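Local coordinates for protein 2-dehydropantoate 2-reductase (Porphyromonas gingivalis, PDB 2QYT) that probably catalyses the NADPH-dependent reduction of ketopantoate to pantoate, the second step of the route from 3-methyl-2-oxobutanoate to (R)-pantoate in pantothenate biosynthesis, at residues A[121-126]-A[135-140]; A[82-87]-A[109-114]. One frame throughout, in Å; residues are numbered along the deposited sequence.

Overall arrangement
Both contacts lie within the Rossmann-type nucleotide-binding part of the chain, and both are largely buried, although interaction 2 sits farther out, its centre about 17 Å from the centre of the chain, against about 8 Å for interaction 1. Interaction 2 joins two neighbouring strands of the parallel sheet, 86-89 and 111-115, through backbone hydrogen bonds. Interaction 1 packs the short helix 122-126, which follows strand 111-115 in the chain, on the start of strand 137-148 of the mixed sheet, using apolar side chains and one salt bridge. The two meet directly: W136 N lies 2.8 Å from I113 O, a probable hydrogen bond, and the W136 ring packs on K112, so residues 109-114 pair with 82-87 and also meet 135-140 through W136.

Interaction 1 (A[121-126]-A[135-140]); sequences DIAERM and VWKGCV
Helix 122-126 comes nearest to segment 135-140 where A123 faces K137, their CA atoms 5.6 Å apart, and the two backbones exchange no bond. A123 points its methyl at the other segment, and CB rests 3.6 Å from K137 CG, with W136 O close beside it. V135 CG1, anti to the backbone N (chi1 175°), lies 3.7 Å from A123 O and reaches the CB atoms of A123 and M126, both at 4.1 Å, while V135 CG2 is loosely near M126 O. Here the short helix after the last parallel strand of the Rossmann-type sheet is laid on the beginning of strand 137-148, which belongs to the mixed sheet; selenomethionine M126 also touches V100 and I103 of helix 96-103. The polar end of the contact is a salt bridge. K137 runs out extended beyond CG and passes A123 CB, and its NZ meets E124 OE1 at 2.9 Å, nearly along the C-O axis. E124 starts away from the strand, but a bend at chi2 (76°) brings its carboxylate back, and the two side chains meet nearly perpendicularly. D195 forms a second salt bridge with K137 NZ.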
ATOM      1  N   ASP A 121       1.763  -9.020   5.230  1.00 21.10           N
ATOM      2  CA  ASP A 121       3.126  -9.180   5.697  1.00 21.50           C
ATOM      3  C   ASP A 121       4.181  -8.750   4.681  1.00 20.39           C
ATOM      4  O   ASP A 121       5.243  -9.358   4.632  1.00 21.17           O
ATOM      5  CB  ASP A 121       3.338 -10.661   6.048  1.00 21.81           C
ATOM      6  CG  ASP A 121       3.257 -11.553   4.829  1.00 22.37           C
ATOM      7  OD1 ASP A 121       2.815 -11.082   3.759  1.00 23.74           O
ATOM      8  OD2 ASP A 121       3.641 -12.728   4.933  1.00 27.04           O
ATOM      9  N   ILE A 122       3.875  -7.731   3.883  1.00 19.47           N
ATOM     10  CA  ILE A 122       4.756  -7.265   2.830  1.00 19.43           C
ATOM     11  C   ILE A 122       6.096  -6.790   3.418  1.00 18.27           C
ATOM     12  O   ILE A 122       7.150  -7.136   2.880  1.00 15.82           O
ATOM     13  CB  ILE A 122       4.161  -6.106   1.983  1.00 19.83           C
ATOM     14  CG1 ILE A 122       2.805  -6.472   1.370  1.00 23.19           C
ATOM     15  CG2 ILE A 122       5.183  -5.694   0.890  1.00 19.65           C
ATOM     16  CD1 ILE A 122       2.844  -7.645   0.362  1.00 26.00           C
ATOM     17  N   ALA A 123       6.031  -6.030   4.521  1.00 16.77           N
ATOM     18  CA  ALA A 123       7.235  -5.521   5.188  1.00 17.33           C
ATOM     19  C   ALA A 123       8.113  -6.660   5.740  1.00 16.84           C
ATOM     20  O   ALA A 123       9.319  -6.625   5.633  1.00 16.74           O
ATOM     21  CB  ALA A 123       6.843  -4.561   6.308  1.00 16.44           C
ATOM     22  N   GLU A 124       7.493  -7.660   6.346  1.00 16.38           N
ATOM     23  CA  GLU A 124       8.228  -8.809   6.815  1.00 18.48           C
ATOM     24  C   GLU A 124       8.980  -9.502   5.675  1.00 18.25           C
ATOM     25  O   GLU A 124      10.152  -9.874   5.830  1.00 17.84           O
ATOM     26  CB  GLU A 124       7.297  -9.804   7.506  1.00 18.02           C
ATOM     27  CG  GLU A 124       6.880  -9.393   8.919  1.00 23.67           C
ATOM     28  CD  GLU A 124       5.815  -8.294   8.938  1.00 28.67           C
ATOM     29  OE1 GLU A 124       5.698  -7.637   9.991  1.00 35.21           O
ATOM     30  OE2 GLU A 124       5.100  -8.085   7.922  1.00 28.89           O
ATOM     31  N   ARG A 125       8.269  -9.701   4.568  1.00 18.73           N
ATOM     32  CA  ARG A 125       8.792 -10.340   3.381  1.00 20.22           C
ATOM     33  C   ARG A 125      10.028  -9.573   2.877  1.00 19.85           C
ATOM     34  O   ARG A 125      11.123 -10.145   2.762  1.00 18.09           O
ATOM     35  CB  ARG A 125       7.687 -10.459   2.321  1.00 19.65           C
ATOM     36  CG  ARG A 125       6.559 -11.475   2.730  1.00 22.48           C
ATOM     37  CD  ARG A 125       5.424 -11.580   1.679  1.00 25.23           C
ATOM     38  NE  ARG A 125       5.911 -11.924   0.328  1.00 36.95           N
ATOM     39  CZ  ARG A 125       6.599 -13.034   0.020  1.00 40.69           C
ATOM     40  NH1 ARG A 125       6.931 -13.909   0.971  1.00 41.85           N
ATOM     41  NH2 ARG A 125       6.989 -13.261  -1.238  1.00 41.87           N
HETATM   42  N   MSE A 126       9.856  -8.276   2.668  1.00 20.67           N
HETATM   43  CA  MSE A 126      10.917  -7.407   2.200  1.00 23.71           C
HETATM   44  C   MSE A 126      12.093  -7.284   3.176  1.00 22.62           C
HETATM   45  O   MSE A 126      13.214  -7.000   2.761  1.00 22.31           O
HETATM   46  CB  MSE A 126      10.351  -6.033   1.871  1.00 23.00           C
HETATM   47  CG  MSE A 126       9.442  -6.063   0.697  1.00 26.04           C
HETATM   48 SE   MSE A 126       9.211  -4.326  -0.124  0.65 32.02          SE
HETATM   49  CE  MSE A 126      11.049  -3.978  -0.433  1.00 20.84           C
ATOM     50  N   VAL A 135      13.350  -1.204   6.273  1.00 15.96           N
ATOM     51  CA  VAL A 135      12.009  -1.401   5.724  1.00 15.71           C
ATOM     52  C   VAL A 135      10.984  -0.964   6.771  1.00 14.70           C
ATOM     53  O   VAL A 135      10.962  -1.499   7.853  1.00 14.58           O
ATOM     54  CB  VAL A 135      11.793  -2.883   5.247  1.00 16.67           C
ATOM     55  CG1 VAL A 135      10.339  -3.121   4.782  1.00 15.77           C
ATOM     56  CG2 VAL A 135      12.830  -3.275   4.166  1.00 15.56           C
ATOM     57  N   TRP A 136      10.179   0.047   6.450  1.00 14.59           N
ATOM     58  CA  TRP A 136       9.062   0.436   7.293  1.00 15.22           C
ATOM     59  C   TRP A 136       7.767  -0.211   6.775  1.00 15.37           C
ATOM     60  O   TRP A 136       7.787  -0.875   5.772  1.00 15.94           O
ATOM     61  CB  TRP A 136       8.930   1.954   7.310  1.00 15.26           C
ATOM     62  CG  TRP A 136      10.074   2.704   8.011  1.00 16.84           C
ATOM     63  CD1 TRP A 136      11.030   2.188   8.877  1.00 16.04           C
ATOM     64  CD2 TRP A 136      10.307   4.107   7.953  1.00 14.65           C
ATOM     65  NE1 TRP A 136      11.828   3.198   9.338  1.00 14.78           N
ATOM     66  CE2 TRP A 136      11.422   4.380   8.770  1.00 16.10           C
ATOM     67  CE3 TRP A 136       9.688   5.166   7.257  1.00 15.08           C
ATOM     68  CZ2 TRP A 136      11.948   5.679   8.916  1.00 16.06           C
ATOM     69  CZ3 TRP A 136      10.211   6.453   7.402  1.00 15.67           C
ATOM     70  CH2 TRP A 136      11.332   6.691   8.221  1.00 15.40           C
ATOM     71  N   LYS A 137       6.665  -0.047   7.494  1.00 15.67           N
ATOM     72  CA  LYS A 137       5.373  -0.600   7.114  1.00 15.95           C
ATOM     73  C   LYS A 137       4.488   0.558   6.713  1.00 15.99           C
ATOM     74  O   LYS A 137       4.597   1.645   7.274  1.00 15.43           O
ATOM     75  CB  LYS A 137       4.734  -1.302   8.306  1.00 16.58           C
ATOM     76  CG  LYS A 137       5.612  -2.387   8.842  1.00 18.92           C
ATOM     77  CD  LYS A 137       4.900  -3.308   9.782  1.00 24.08           C
ATOM     78  CE  LYS A 137       5.943  -4.257  10.348  1.00 27.99           C
ATOM     79  NZ  LYS A 137       5.403  -5.111  11.433  1.00 32.64           N
ATOM     80  N   GLY A 138       3.621   0.329   5.744  1.00 16.20           N
ATOM     81  CA  GLY A 138       2.694   1.368   5.327  1.00 17.63           C
ATOM     82  C   GLY A 138       1.438   0.787   4.723  1.00 17.87           C
ATOM     83  O   GLY A 138       1.419  -0.379   4.330  1.00 16.71           O
ATOM     84  N   CYS A 139       0.363   1.582   4.716  1.00 18.67           N
ATOM     85  CA  CYS A 139      -0.809   1.257   3.946  1.00 19.13           C
ATOM     86  C   CYS A 139      -1.593   2.518   3.596  1.00 20.26           C
ATOM     87  O   CYS A 139      -1.567   3.513   4.330  1.00 21.85           O
ATOM     88  CB  CYS A 139      -1.697   0.249   4.680  1.00 19.70           C
ATOM     89  SG  CYS A 139      -2.567   0.945   6.098  1.00 18.35           S
ATOM     90  N   VAL A 140      -2.287   2.480   2.459  1.00 20.23           N
ATOM     91  CA  VAL A 140      -3.008   3.656   1.934  1.00 17.91           C
ATOM     92  C   VAL A 140      -4.479   3.318   1.767  1.00 17.53           C
ATOM     93  O   VAL A 140      -4.829   2.158   1.594  1.00 17.23           O
ATOM     94  CB  VAL A 140      -2.359   4.194   0.624  1.00 18.32           C
ATOM     95  CG1 VAL A 140      -0.918   4.623   0.874  1.00 17.51           C
ATOM     96  CG2 VAL A 140      -2.402   3.170  -0.518  1.00 15.59           C
TER

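Interaction 2 (A[82-87]-A[109-114]); sequences GTVDYI and QNTKIL. With EDO (1,2-ethanediol), chain H.
Over one face of the Y86 ring sits a water, displaced toward the rim, while K112 CB approaches the ring obliquely, 4.1 Å from Y86 CD2. The carboxylate of D85 and the amide of N110 run alongside each other, their planes 27° apart, with D85 OD1 near N110 CB; D85 OD2 is hydrogen-bonded to K10 N. The same water lies 2.8 Å from both D85 O and N110 O. The parallel pairing is read from three backbone bonds: K112 N to D85 O (2.9 Å), I87 N to K112 O (2.9 Å) and L114 N to I87 O (2.7 Å, N-H...O angle 174°). Before them, T111 OG1 donates to V84 O at 2.7 Å; chi1 of -51° puts T111 CG2 opposite the backbone N and toward I87 CD1, 3.7 Å away. I87 and I113 lie alongside each other on the face away from Y86 and K112, and both touch I107. On the face of Y86 and K112, D173 accepts from Y86 OH through its backbone oxygen and forms a salt bridge with K112 NZ. Strand 9-14 flanks 86-89 across from 111-115, an edge strand of this parallel sheet, and L114 touches F161 and F163 of strand 158-164.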
ATOM      1  N   GLY A  82      20.107   6.362  -8.579  1.00 15.94           N
ATOM      2  CA  GLY A  82      21.136   6.385  -7.519  1.00 15.56           C
ATOM      3  C   GLY A  82      20.476   6.336  -6.154  1.00 16.69           C
ATOM      4  O   GLY A  82      19.242   6.163  -6.045  1.00 16.27           O
ATOM      5  N   THR A  83      21.278   6.374  -5.103  1.00 16.48           N
ATOM      6  CA  THR A  83      20.718   6.166  -3.770  1.00 17.46           C
ATOM      7  C   THR A  83      19.798   7.334  -3.376  1.00 17.10           C
ATOM      8  O   THR A  83      20.014   8.478  -3.813  1.00 18.10           O
ATOM      9  CB  THR A  83      21.835   6.022  -2.736  1.00 16.86           C
ATOM     10  OG1 THR A  83      22.523   7.258  -2.724  1.00 18.55           O
ATOM     11  CG2 THR A  83      22.836   4.878  -3.120  1.00 14.85           C
ATOM     12  N   VAL A  84      18.781   7.052  -2.566  1.00 16.15           N
ATOM     13  CA  VAL A  84      17.805   8.069  -2.145  1.00 14.64           C
ATOM     14  C   VAL A  84      17.535   7.945  -0.636  1.00 15.08           C
ATOM     15  O   VAL A  84      18.019   7.010   0.037  1.00 14.38           O
ATOM     16  CB  VAL A  84      16.432   7.944  -2.921  1.00 15.22           C
ATOM     17  CG1 VAL A  84      16.620   8.133  -4.447  1.00 14.80           C
ATOM     18  CG2 VAL A  84      15.817   6.600  -2.683  1.00 12.92           C
ATOM     19  N   ASP A  85      16.749   8.867  -0.094  1.00 13.43           N
ATOM     20  CA  ASP A  85      16.380   8.767   1.321  1.00 14.75           C
ATOM     21  C   ASP A  85      15.165   7.839   1.606  1.00 14.77           C
ATOM     22  O   ASP A  85      15.143   7.170   2.632  1.00 14.54           O
ATOM     23  CB  ASP A  85      16.229  10.182   1.904  1.00 13.97           C
ATOM     24  CG  ASP A  85      17.513  10.971   1.753  1.00 15.46           C
ATOM     25  OD1 ASP A  85      18.499  10.548   2.338  1.00 14.82           O
ATOM     26  OD2 ASP A  85      17.579  11.955   1.004  1.00 18.22           O
ATOM     27  N   TYR A  86      14.202   7.839   0.686  1.00 14.38           N
ATOM     28  CA  TYR A  86      12.927   7.104   0.822  1.00 15.68           C
ATOM     29  C   TYR A  86      12.603   6.487  -0.506  1.00 15.11           C
ATOM     30  O   TYR A  86      12.705   7.136  -1.524  1.00 15.00           O
ATOM     31  CB  TYR A  86      11.784   8.021   1.273  1.00 13.76           C
ATOM     32  CG  TYR A  86      12.122   8.801   2.543  1.00 14.07           C
ATOM     33  CD1 TYR A  86      12.516  10.163   2.491  1.00 15.43           C
ATOM     34  CD2 TYR A  86      12.065   8.178   3.801  1.00 12.86           C
ATOM     35  CE1 TYR A  86      12.825  10.877   3.687  1.00 16.26           C
ATOM     36  CE2 TYR A  86      12.399   8.898   5.009  1.00 12.37           C
ATOM     37  CZ  TYR A  86      12.753  10.222   4.931  1.00 13.71           C
ATOM     38  OH  TYR A  86      13.024  10.875   6.114  1.00 14.82           O
ATOM     39  N   ILE A  87      12.318   5.195  -0.472  1.00 15.18           N
ATOM     40  CA  ILE A  87      11.704   4.526  -1.576  1.00 14.71           C
ATOM     41  C   ILE A  87      10.273   4.160  -1.181  1.00 16.62           C
ATOM     42  O   ILE A  87      10.033   3.428  -0.203  1.00 16.99           O
ATOM     43  CB  ILE A  87      12.456   3.247  -1.973  1.00 15.59           C
ATOM     44  CG1 ILE A  87      13.888   3.588  -2.401  1.00 13.39           C
ATOM     45  CG2 ILE A  87      11.666   2.467  -3.083  1.00 13.07           C
ATOM     46  CD1 ILE A  87      14.838   2.352  -2.466  1.00 14.28           C
ATOM     47  N   GLN A 109      22.913   4.201   2.533  1.00 23.99           N
ATOM     48  CA  GLN A 109      23.050   4.258   3.999  1.00 26.26           C
ATOM     49  C   GLN A 109      21.780   4.660   4.687  1.00 25.51           C
ATOM     50  O   GLN A 109      21.301   3.945   5.564  1.00 27.25           O
ATOM     51  CB  GLN A 109      24.196   5.213   4.437  1.00 26.54           C
ATOM     52  CG  GLN A 109      23.904   6.020   5.758  1.00 29.67           C
ATOM     53  CD  GLN A 109      25.126   6.721   6.425  1.00 29.33           C
ATOM     54  OE1 GLN A 109      26.070   7.188   5.755  1.00 32.02           O
ATOM     55  NE2 GLN A 109      25.080   6.814   7.761  1.00 32.07           N
ATOM     56  N   ASN A 110      21.217   5.777   4.266  1.00 24.70           N
ATOM     57  CA  ASN A 110      20.061   6.331   4.942  1.00 23.64           C
ATOM     58  C   ASN A 110      18.711   5.805   4.492  1.00 21.88           C
ATOM     59  O   ASN A 110      17.679   6.181   5.081  1.00 22.09           O
ATOM     60  CB  ASN A 110      20.081   7.863   4.820  1.00 24.69           C
ATOM     61  CG  ASN A 110      21.330   8.484   5.461  1.00 27.39           C
ATOM     62  OD1 ASN A 110      21.740   8.083   6.573  1.00 32.31           O
ATOM     63  ND2 ASN A 110      21.946   9.447   4.766  1.00 25.61           N
ATOM     64  N   THR A 111      18.696   4.936   3.479  1.00 19.96           N
ATOM     65  CA  THR A 111      17.451   4.646   2.761  1.00 17.56           C
ATOM     66  C   THR A 111      16.447   3.917   3.607  1.00 17.69           C
ATOM     67  O   THR A 111      16.802   2.960   4.307  1.00 18.68           O
ATOM     68  CB  THR A 111      17.673   3.860   1.464  1.00 16.09           C
ATOM     69  OG1 THR A 111      18.664   4.519   0.704  1.00 17.45           O
ATOM     70  CG2 THR A 111      16.362   3.776   0.627  1.00 13.67           C
ATOM     71  N   LYS A 112      15.200   4.382   3.533  1.00 17.49           N
ATOM     72  CA  LYS A 112      14.037   3.719   4.152  1.00 17.90           C
ATOM     73  C   LYS A 112      13.030   3.391   3.047  1.00 18.80           C
ATOM     74  O   LYS A 112      12.786   4.204   2.166  1.00 19.74           O
ATOM     75  CB  LYS A 112      13.367   4.586   5.219  1.00 17.48           C
ATOM     76  CG  LYS A 112      14.312   5.102   6.335  1.00 16.94           C
ATOM     77  CD  LYS A 112      14.848   3.922   7.151  1.00 16.08           C
ATOM     78  CE  LYS A 112      15.721   4.355   8.295  1.00 15.29           C
ATOM     79  NZ  LYS A 112      16.930   4.999   7.841  1.00 17.03           N
ATOM     80  N   ILE A 113      12.501   2.178   3.090  1.00 18.88           N
ATOM     81  CA  ILE A 113      11.621   1.682   2.087  1.00 19.98           C
ATOM     82  C   ILE A 113      10.266   1.520   2.731  1.00 20.71           C
ATOM     83  O   ILE A 113      10.162   0.953   3.840  1.00 21.54           O
ATOM     84  CB  ILE A 113      12.107   0.325   1.520  1.00 19.78           C
ATOM     85  CG1 ILE A 113      13.547   0.447   0.991  1.00 20.51           C
ATOM     86  CG2 ILE A 113      11.200  -0.143   0.420  1.00 21.00           C
ATOM     87  CD1 ILE A 113      14.179  -0.871   0.723  1.00 22.70           C
ATOM     88  N   LEU A 114       9.250   2.044   2.030  1.00 20.49           N
ATOM     89  CA  LEU A 114       7.839   1.964   2.396  1.00 21.24           C
ATOM     90  C   LEU A 114       7.036   1.175   1.350  1.00 20.63           C
ATOM     91  O   LEU A 114       6.689   1.720   0.313  1.00 18.87           O
ATOM     92  CB  LEU A 114       7.236   3.374   2.444  1.00 22.27           C
ATOM     93  CG  LEU A 114       6.853   3.972   3.795  1.00 23.45           C
ATOM     94  CD1 LEU A 114       6.128   5.313   3.678  1.00 17.55           C
ATOM     95  CD2 LEU A 114       5.984   2.933   4.481  1.00 24.72           C
TER
HETATM   96  C1  EDO H 321      25.095   5.974   1.230  1.00 27.59           C
HETATM   97  O1  EDO H 321      25.148   4.675   0.584  1.00 26.26           O
HETATM   98  C2  EDO H 321      24.380   7.080   0.453  1.00 25.53           C
HETATM   99  O2  EDO H 321      24.982   7.232  -0.833  1.00 27.83           O
HETATM  100  O   HOH W   1      15.846   8.332   5.135  1.00 13.40           O